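Succinate dehydrogenase subunit A (Mycolicibacterium smegmatis, PDB 7D6V) probably serves as the FAD-carrying flavoprotein subunit of succinate dehydrogenase, oxidising succinate to fumarate and passing the electrons on through the complex toward quinone. Local coordinates at residues E88-E93 against S428-L433; E176-L179 against I184-A187. One frame throughout, in Å; residues are numbered along the deposited sequence.

Contact 1: residues E88-E93 against S428-L433; sequences ELHAQE and SLSDLL. With FAD (flavin-adenine dinucleotide), chain D.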
ATOM      1  N   GLU A  88      16.900 -20.639 -17.611  1.00 16.51           N
ATOM      2  CA  GLU A  88      18.320 -20.551 -17.286  1.00 16.51           C
ATOM      3  C   GLU A  88      18.760 -19.104 -17.128  1.00 16.51           C
ATOM      4  O   GLU A  88      19.506 -18.765 -16.198  1.00 16.51           O
ATOM      5  CB  GLU A  88      19.143 -21.237 -18.372  1.00 16.51           C
ATOM      6  CG  GLU A  88      20.620 -20.904 -18.330  1.00 16.51           C
ATOM      7  CD  GLU A  88      21.302 -21.123 -19.661  1.00 16.51           C
ATOM      8  OE1 GLU A  88      20.604 -21.120 -20.694  1.00 16.51           O
ATOM      9  OE2 GLU A  88      22.535 -21.301 -19.675  1.00 16.51           O
ATOM     10  N   LEU A  89      18.294 -18.235 -18.021  1.00 15.28           N
ATOM     11  CA  LEU A  89      18.718 -16.846 -18.004  1.00 15.28           C
ATOM     12  C   LEU A  89      18.178 -16.131 -16.772  1.00 15.28           C
ATOM     13  O   LEU A  89      18.897 -15.360 -16.125  1.00 15.28           O
ATOM     14  CB  LEU A  89      18.247 -16.195 -19.302  1.00 15.28           C
ATOM     15  CG  LEU A  89      18.774 -14.876 -19.828  1.00 15.28           C
ATOM     16  CD1 LEU A  89      20.241 -15.037 -20.135  1.00 15.28           C
ATOM     17  CD2 LEU A  89      18.014 -14.555 -21.093  1.00 15.28           C
ATOM     18  N   HIS A  90      16.926 -16.417 -16.406  1.00 14.84           N
ATOM     19  CA  HIS A  90      16.359 -15.885 -15.173  1.00 14.84           C
ATOM     20  C   HIS A  90      17.103 -16.401 -13.951  1.00 14.84           C
ATOM     21  O   HIS A  90      17.334 -15.652 -12.997  1.00 14.84           O
ATOM     22  CB  HIS A  90      14.878 -16.248 -15.088  1.00 14.84           C
ATOM     23  CG  HIS A  90      14.266 -16.005 -13.745  1.00 14.84           C
ATOM     24  ND1 HIS A  90      14.223 -16.970 -12.761  1.00 14.84           N
ATOM     25  CD2 HIS A  90      13.640 -14.921 -13.233  1.00 14.84           C
ATOM     26  CE1 HIS A  90      13.612 -16.485 -11.696  1.00 14.84           C
ATOM     27  NE2 HIS A  90      13.248 -15.243 -11.956  1.00 14.84           N
ATOM     28  N   ALA A  91      17.472 -17.683 -13.954  1.00 14.64           N
ATOM     29  CA  ALA A  91      18.187 -18.242 -12.814  1.00 14.64           C
ATOM     30  C   ALA A  91      19.535 -17.568 -12.620  1.00 14.64           C
ATOM     31  O   ALA A  91      19.913 -17.236 -11.492  1.00 14.64           O
ATOM     32  CB  ALA A  91      18.363 -19.749 -12.992  1.00 14.64           C
ATOM     33  N   GLN A  92      20.275 -17.345 -13.703  1.00 14.84           N
ATOM     34  CA  GLN A  92      21.614 -16.799 -13.547  1.00 14.84           C
ATOM     35  C   GLN A  92      21.664 -15.276 -13.555  1.00 14.84           C
ATOM     36  O   GLN A  92      22.736 -14.714 -13.316  1.00 14.84           O
ATOM     37  CB  GLN A  92      22.557 -17.354 -14.620  1.00 14.84           C
ATOM     38  CG  GLN A  92      22.149 -17.095 -16.042  1.00 14.84           C
ATOM     39  CD  GLN A  92      22.830 -18.039 -17.009  1.00 14.84           C
ATOM     40  OE1 GLN A  92      23.528 -18.963 -16.599  1.00 14.84           O
ATOM     41  NE2 GLN A  92      22.635 -17.808 -18.301  1.00 14.84           N
ATOM     42  N   GLU A  93      20.549 -14.589 -13.800  1.00 14.78           N
ATOM     43  CA  GLU A  93      20.538 -13.132 -13.750  1.00 14.78           C
ATOM     44  C   GLU A  93      19.675 -12.561 -12.633  1.00 14.78           C
ATOM     45  O   GLU A  93      19.628 -11.338 -12.477  1.00 14.78           O
ATOM     46  CB  GLU A  93      20.077 -12.562 -15.093  1.00 14.78           C
ATOM     47  CG  GLU A  93      20.991 -12.900 -16.251  1.00 14.78           C
ATOM     48  CD  GLU A  93      20.556 -12.242 -17.536  1.00 14.78           C
ATOM     49  OE1 GLU A  93      19.489 -11.596 -17.538  1.00 14.78           O
ATOM     50  OE2 GLU A  93      21.280 -12.365 -18.544  1.00 14.78           O
ATOM     51  N   SER A 428       7.849 -14.916 -10.327  1.00 16.48           N
ATOM     52  CA  SER A 428       7.270 -13.858 -11.148  1.00 16.48           C
ATOM     53  C   SER A 428       7.912 -12.509 -10.860  1.00 16.48           C
ATOM     54  O   SER A 428       8.199 -11.744 -11.787  1.00 16.48           O
ATOM     55  CB  SER A 428       5.766 -13.785 -10.930  1.00 16.48           C
ATOM     56  OG  SER A 428       5.199 -15.075 -11.004  1.00 16.48           O
ATOM     57  N   LEU A 429       8.135 -12.195  -9.583  1.00 15.73           N
ATOM     58  CA  LEU A 429       8.687 -10.893  -9.228  1.00 15.73           C
ATOM     59  C   LEU A 429      10.094 -10.710  -9.783  1.00 15.73           C
ATOM     60  O   LEU A 429      10.440  -9.626 -10.264  1.00 15.73           O
ATOM     61  CB  LEU A 429       8.672 -10.714  -7.711  1.00 15.73           C
ATOM     62  CG  LEU A 429       7.299 -10.566  -7.054  1.00 15.73           C
ATOM     63  CD1 LEU A 429       7.440 -10.316  -5.565  1.00 15.73           C
ATOM     64  CD2 LEU A 429       6.517  -9.441  -7.705  1.00 15.73           C
ATOM     65  N   SER A 430      10.923 -11.752  -9.723  1.00 14.91           N
ATOM     66  CA  SER A 430      12.265 -11.661 -10.288  1.00 14.91           C
ATOM     67  C   SER A 430      12.251 -11.746 -11.811  1.00 14.91           C
ATOM     68  O   SER A 430      13.113 -11.148 -12.471  1.00 14.91           O
ATOM     69  CB  SER A 430      13.156 -12.751  -9.690  1.00 14.91           C
ATOM     70  OG  SER A 430      12.620 -14.039  -9.922  1.00 14.91           O
ATOM     71  N   ASP A 431      11.299 -12.496 -12.373  1.00 15.77           N
ATOM     72  CA  ASP A 431      11.057 -12.486 -13.812  1.00 15.77           C
ATOM     73  C   ASP A 431      10.833 -11.058 -14.289  1.00 15.77           C
ATOM     74  O   ASP A 431      11.372 -10.640 -15.321  1.00 15.77           O
ATOM     75  CB  ASP A 431       9.852 -13.397 -14.108  1.00 15.77           C
ATOM     76  CG  ASP A 431       9.290 -13.272 -15.538  1.00 15.77           C
ATOM     77  OD1 ASP A 431       8.549 -14.194 -15.934  1.00 15.77           O
ATOM     78  OD2 ASP A 431       9.549 -12.303 -16.275  1.00 15.77           O
ATOM     79  N   LEU A 432      10.039 -10.294 -13.536  1.00 14.55           N
ATOM     80  CA  LEU A 432       9.764  -8.911 -13.905  1.00 14.55           C
ATOM     81  C   LEU A 432      11.055  -8.140 -14.135  1.00 14.55           C
ATOM     82  O   LEU A 432      11.253  -7.552 -15.200  1.00 14.55           O
ATOM     83  CB  LEU A 432       8.929  -8.228 -12.824  1.00 14.55           C
ATOM     84  CG  LEU A 432       7.552  -8.815 -12.532  1.00 14.55           C
ATOM     85  CD1 LEU A 432       6.741  -7.864 -11.676  1.00 14.55           C
ATOM     86  CD2 LEU A 432       6.829  -9.161 -13.820  1.00 14.55           C
ATOM     87  N   LEU A 433      11.971  -8.183 -13.169  1.00 14.19           N
ATOM     88  CA  LEU A 433      13.206  -7.419 -13.290  1.00 14.19           C
ATOM     89  C   LEU A 433      14.079  -7.951 -14.420  1.00 14.19           C
ATOM     90  O   LEU A 433      14.523  -7.186 -15.289  1.00 14.19           O
ATOM     91  CB  LEU A 433      13.966  -7.449 -11.967  1.00 14.19           C
ATOM     92  CG  LEU A 433      13.167  -7.102 -10.715  1.00 14.19           C
ATOM     93  CD1 LEU A 433      13.956  -7.467  -9.476  1.00 14.19           C
ATOM     94  CD2 LEU A 433      12.805  -5.632 -10.709  1.00 14.19           C
TER
HETATM   95  PA  FAD D 701       1.506  -5.176 -13.541  1.00 47.92           P
HETATM   96  O1A FAD D 701       2.483  -4.355 -12.784  1.00 60.35           O
HETATM   97  O2A FAD D 701       0.530  -6.007 -12.803  1.00 49.78           O
HETATM   98  O5B FAD D 701       0.651  -4.171 -14.440  1.00 56.78           O
HETATM   99  C5B FAD D 701       0.888  -3.950 -15.818  1.00 44.11           C
HETATM  100  C4B FAD D 701       0.760  -2.469 -16.132  1.00 52.81           C
HETATM  101  O4B FAD D 701       0.278  -2.284 -17.458  1.00 51.81           O
HETATM  102  C3B FAD D 701      -0.210  -1.727 -15.245  1.00 50.05           C
HETATM  103  O3B FAD D 701       0.403  -0.497 -14.890  1.00 55.52           O
HETATM  104  C2B FAD D 701      -1.387  -1.428 -16.135  1.00 47.82           C
HETATM  105  O2B FAD D 701      -2.066  -0.234 -15.769  1.00 66.09           O
HETATM  106  C1B FAD D 701      -0.725  -1.281 -17.473  1.00 53.66           C
HETATM  107  N9A FAD D 701      -1.678  -1.511 -18.569  1.00 52.69           N
HETATM  108  C8A FAD D 701      -2.405  -2.609 -18.774  1.00 42.11           C
HETATM  109  N7A FAD D 701      -3.167  -2.477 -19.874  1.00 48.96           N
HETATM  110  C5A FAD D 701      -2.930  -1.267 -20.388  1.00 47.12           C
HETATM  111  C6A FAD D 701      -3.396  -0.484 -21.541  1.00 47.41           C
HETATM  112  N6A FAD D 701      -4.301  -0.977 -22.401  1.00 50.65           N
HETATM  113  N1A FAD D 701      -2.891   0.743 -21.710  1.00 47.33           N
HETATM  114  C2A FAD D 701      -1.984   1.261 -20.877  1.00 51.28           C
HETATM  115  N3A FAD D 701      -1.520   0.609 -19.814  1.00 51.84           N
HETATM  116  C4A FAD D 701      -1.945  -0.635 -19.523  1.00 48.04           C
HETATM  117  N1  FAD D 701       3.974 -13.163  -7.681  1.00 62.94           N
HETATM  118  C2  FAD D 701       4.966 -13.559  -6.859  1.00 63.04           C
HETATM  119  O2  FAD D 701       6.036 -13.920  -7.359  1.00 56.25           O
HETATM  120  N3  FAD D 701       4.852 -13.585  -5.531  1.00 65.67           N
HETATM  121  C4  FAD D 701       3.734 -13.219  -4.918  1.00 65.21           C
HETATM  122  O4  FAD D 701       3.652 -13.250  -3.683  1.00 66.69           O
HETATM  123  C4X FAD D 701       2.593 -12.773  -5.733  1.00 60.33           C
HETATM  124  N5  FAD D 701       1.435 -12.388  -5.176  1.00 60.90           N
HETATM  125  C5X FAD D 701       0.416 -11.981  -5.949  1.00 55.02           C
HETATM  126  C6  FAD D 701      -0.772 -11.585  -5.358  1.00 53.65           C
HETATM  127  C7  FAD D 701      -1.828 -11.169  -6.145  1.00 50.56           C
HETATM  128  C7M FAD D 701      -3.120 -10.739  -5.516  1.00 49.65           C
HETATM  129  C8  FAD D 701      -1.688 -11.147  -7.615  1.00 47.62           C
HETATM  130  C8M FAD D 701      -2.834 -10.695  -8.470  1.00 42.14           C
HETATM  131  C9  FAD D 701      -0.504 -11.538  -8.212  1.00 49.32           C
HETATM  132  C9A FAD D 701       0.550 -11.956  -7.426  1.00 54.45           C
HETATM  133  N10 FAD D 701       1.747 -12.354  -8.026  1.00 55.67           N
HETATM  134  C10 FAD D 701       2.789 -12.766  -7.192  1.00 57.06           C
HETATM  135  C1' FAD D 701       1.911 -12.325  -9.475  1.00 52.27           C
HETATM  136  C2' FAD D 701       2.753 -11.116  -9.864  1.00 57.37           C
HETATM  137  O2' FAD D 701       2.450 -10.012  -9.015  1.00 60.89           O
HETATM  138  C3' FAD D 701       2.490 -10.660 -11.288  1.00 54.68           C
HETATM  139  O3' FAD D 701       2.915 -11.683 -12.177  1.00 59.71           O
HETATM  140  C4' FAD D 701       3.269  -9.391 -11.596  1.00 52.15           C
HETATM  141  O4' FAD D 701       2.853  -8.350 -10.725  1.00 56.02           O
HETATM  142  C5' FAD D 701       3.066  -8.919 -13.023  1.00 53.37           C
HETATM  143  O5' FAD D 701       3.661  -7.634 -13.133  1.00 50.83           O
HETATM  144  P   FAD D 701       3.689  -6.807 -14.495  1.00 52.77           P
HETATM  145  O1P FAD D 701       4.706  -5.735 -14.332  1.00 55.36           O
HETATM  146  O2P FAD D 701       3.818  -7.742 -15.643  1.00 55.97           O
HETATM  147  O3P FAD D 701       2.229  -6.140 -14.599  1.00 53.35           O

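Contact 2: residues E176-L179 against I184-A187; sequences ELIL and IAGA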
ATOM      1  N   GLU A 176      -4.884   0.573 -29.570  1.00 17.09           N
ATOM      2  CA  GLU A 176      -4.434   0.032 -30.842  1.00 17.09           C
ATOM      3  C   GLU A 176      -2.937   0.255 -30.988  1.00 17.09           C
ATOM      4  O   GLU A 176      -2.367   1.185 -30.415  1.00 17.09           O
ATOM      5  CB  GLU A 176      -5.179   0.676 -32.017  1.00 17.09           C
ATOM      6  CG  GLU A 176      -5.131  -0.118 -33.309  1.00 17.09           C
ATOM      7  CD  GLU A 176      -6.018  -1.348 -33.271  1.00 17.09           C
ATOM      8  OE1 GLU A 176      -5.587  -2.388 -32.731  1.00 17.09           O
ATOM      9  OE2 GLU A 176      -7.155  -1.272 -33.781  1.00 17.09           O
ATOM     10  N   LEU A 177      -2.305  -0.617 -31.765  1.00 17.46           N
ATOM     11  CA  LEU A 177      -0.922  -0.451 -32.186  1.00 17.46           C
ATOM     12  C   LEU A 177      -0.903  -0.178 -33.681  1.00 17.46           C
ATOM     13  O   LEU A 177      -1.515  -0.919 -34.457  1.00 17.46           O
ATOM     14  CB  LEU A 177      -0.086  -1.690 -31.860  1.00 17.46           C
ATOM     15  CG  LEU A 177       0.077  -2.053 -30.385  1.00 17.46           C
ATOM     16  CD1 LEU A 177       0.976  -3.262 -30.233  1.00 17.46           C
ATOM     17  CD2 LEU A 177       0.629  -0.878 -29.608  1.00 17.46           C
ATOM     18  N   ILE A 178      -0.211   0.874 -34.078  1.00 19.50           N
ATOM     19  CA  ILE A 178      -0.175   1.305 -35.469  1.00 19.50           C
ATOM     20  C   ILE A 178       1.012   0.658 -36.163  1.00 19.50           C
ATOM     21  O   ILE A 178       2.120   0.607 -35.619  1.00 19.50           O
ATOM     22  CB  ILE A 178      -0.114   2.840 -35.566  1.00 19.50           C
ATOM     23  CG1 ILE A 178      -1.231   3.471 -34.733  1.00 19.50           C
ATOM     24  CG2 ILE A 178      -0.212   3.287 -37.011  1.00 19.50           C
ATOM     25  CD1 ILE A 178      -2.619   3.122 -35.206  1.00 19.50           C
ATOM     26  N   LEU A 179       0.778   0.157 -37.371  1.00 22.52           N
ATOM     27  CA  LEU A 179       1.791  -0.522 -38.158  1.00 22.52           C
ATOM     28  C   LEU A 179       2.051   0.247 -39.445  1.00 22.52           C
ATOM     29  O   LEU A 179       1.159   0.912 -39.980  1.00 22.52           O
ATOM     30  CB  LEU A 179       1.362  -1.954 -38.490  1.00 22.52           C
ATOM     31  CG  LEU A 179       1.832  -3.083 -37.572  1.00 22.52           C
ATOM     32  CD1 LEU A 179       1.465  -2.816 -36.129  1.00 22.52           C
ATOM     33  CD2 LEU A 179       1.227  -4.390 -38.031  1.00 22.52           C
ATOM     34  N   ILE A 184       6.097  -2.049 -36.095  1.00 20.40           N
ATOM     35  CA  ILE A 184       5.507  -1.104 -35.159  1.00 20.40           C
ATOM     36  C   ILE A 184       5.826   0.315 -35.597  1.00 20.40           C
ATOM     37  O   ILE A 184       6.978   0.647 -35.892  1.00 20.40           O
ATOM     38  CB  ILE A 184       6.018  -1.375 -33.736  1.00 20.40           C
ATOM     39  CG1 ILE A 184       5.360  -2.629 -33.159  1.00 20.40           C
ATOM     40  CG2 ILE A 184       5.786  -0.171 -32.840  1.00 20.40           C
ATOM     41  CD1 ILE A 184       3.856  -2.583 -33.144  1.00 20.40           C
ATOM     42  N   ALA A 185       4.799   1.161 -35.645  1.00 20.06           N
ATOM     43  CA  ALA A 185       4.969   2.571 -35.952  1.00 20.06           C
ATOM     44  C   ALA A 185       4.473   3.493 -34.851  1.00 20.06           C
ATOM     45  O   ALA A 185       4.757   4.693 -34.905  1.00 20.06           O
ATOM     46  CB  ALA A 185       4.253   2.930 -37.264  1.00 20.06           C
ATOM     47  N   GLY A 186       3.755   2.979 -33.868  1.00 17.90           N
ATOM     48  CA  GLY A 186       3.288   3.801 -32.773  1.00 17.90           C
ATOM     49  C   GLY A 186       2.096   3.170 -32.086  1.00 17.90           C
ATOM     50  O   GLY A 186       1.637   2.089 -32.449  1.00 17.90           O
ATOM     51  N   ALA A 187       1.604   3.881 -31.076  1.00 16.26           N
ATOM     52  CA  ALA A 187       0.470   3.439 -30.279  1.00 16.26           C
ATOM     53  C   ALA A 187      -0.588   4.530 -30.241  1.00 16.26           C
ATOM     54  O   ALA A 187      -0.266   5.719 -30.186  1.00 16.26           O
ATOM     55  CB  ALA A 187       0.898   3.079 -28.854  1.00 16.26           C
TER

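Contact 1: residues E88-E93 against S428-L433
His90 of helix 84-102 meets Ser430 of helix 427-448 just behind the FAD pocket, in a buried helix-helix contact that rests mainly on one imidazole. His90 CG lies anti to the backbone N (chi1 168°), which carries the ring across to the other helix with NE2 leading. His90 NE2 and Ser430 OG form a hydrogen bond, modelled at 2.4 Å, a length not to be taken literally; either atom could be the donor. The hydroxyl approaches the ring at its edge, near the ring plane. Histidine spans the gap and still ends in a polar nitrogen; serine offers a small hydroxyl close to its helix. Ser430 OG also lies within weak hydrogen-bonding range of Asn427 O and Ala55 O, which its single proton can serve only in part. Asp431 N comes within 3.4 Å of His90 NE2, badly angled for a hydrogen bond, and Asp431 CB lies 4.2 Å from His90 CD2.

The far side of helix 427-448 faces the cofactor. Leu429 N lies 3.5 Å from FAD O2, and Leu432 CD1 packs 3.4 Å from FAD O5'. The positive start of this helix probably favours negative charge on the flavin near O2. The His90 ring also meets that of His70 on helix 67-76, at a steep angle, and touches Phe435, while Glu93 forms a salt bridge to Arg438 on helix 427-448.

Contact 2: residues E176-L179 against I184-A187
Ile178 faces both Ala185 and Gly186 in a classic beta bulge, set in the antiparallel hairpin of strands 172-179 and 184-191. The backbone does most of the holding. Ile178 N donates to Gly186 O at 2.7 Å, and Ile178 O accepts Ala185 N at 2.7 Å. A second, weak bond reaches the same Ile178 O from Gly186 N at 3.4 Å, so one carbonyl serves both residues of the bulge. Glycine fits the second bulge position: with phi 158°, a side chain there would press against the carbonyl oxygen of Ala185.

The middle of the contact is buried on both faces. On one, Leu177 and Ala187 form a non-hydrogen-bonded pair, with Leu177 CD2 4.0 Å from Ala187 CB, methyl against methyl, and Leu177 also rests on Leu232 and Ala236 of helix 230-236. The face bearing Ile178 is closed by Val456, which lies against both Ile178 and Ala185.

Toward solvent the first strand is less enclosed. Glu176 is partly exposed, as suits a carboxylate, and its carboxylate turns from the partner strand to a long, weak ion pair with Arg235. At the turn end, past the register shift, Leu179 and Ile184 diverge at CB, and Leu179 is partly exposed. Their outer methyls nevertheless meet. Ile184 has CG1 anti to its carbonyl carbon (chi1 -74°) and chi2 of -56° turning CD1 back toward the first strand, where Ile184 CD1 lies 3.8 Å from Leu179 CD1 and 4.2 Å from Leu177 CD1.

Both contacts are largely buried, but contact 2 lies farther out, its centre about 23 Å from the centre of the chain, against about 15 Å for the centre of contact 1. Some of its touching residues are partly exposed, whereas the three of contact 1 are all buried. They share no helix or strand: contact 1 joins two helices distant in sequence, whereas contact 2 ties neighbouring strands of a hairpin nested inside the loop that contact 1 closes. One polar side-chain pair bridges the helices, while backbone bonds and aliphatic methyls hold the strands. Contact 1 adjoins FAD directly; the side chain of Ala187 in contact 2 is about 8 Å from the bound FAD.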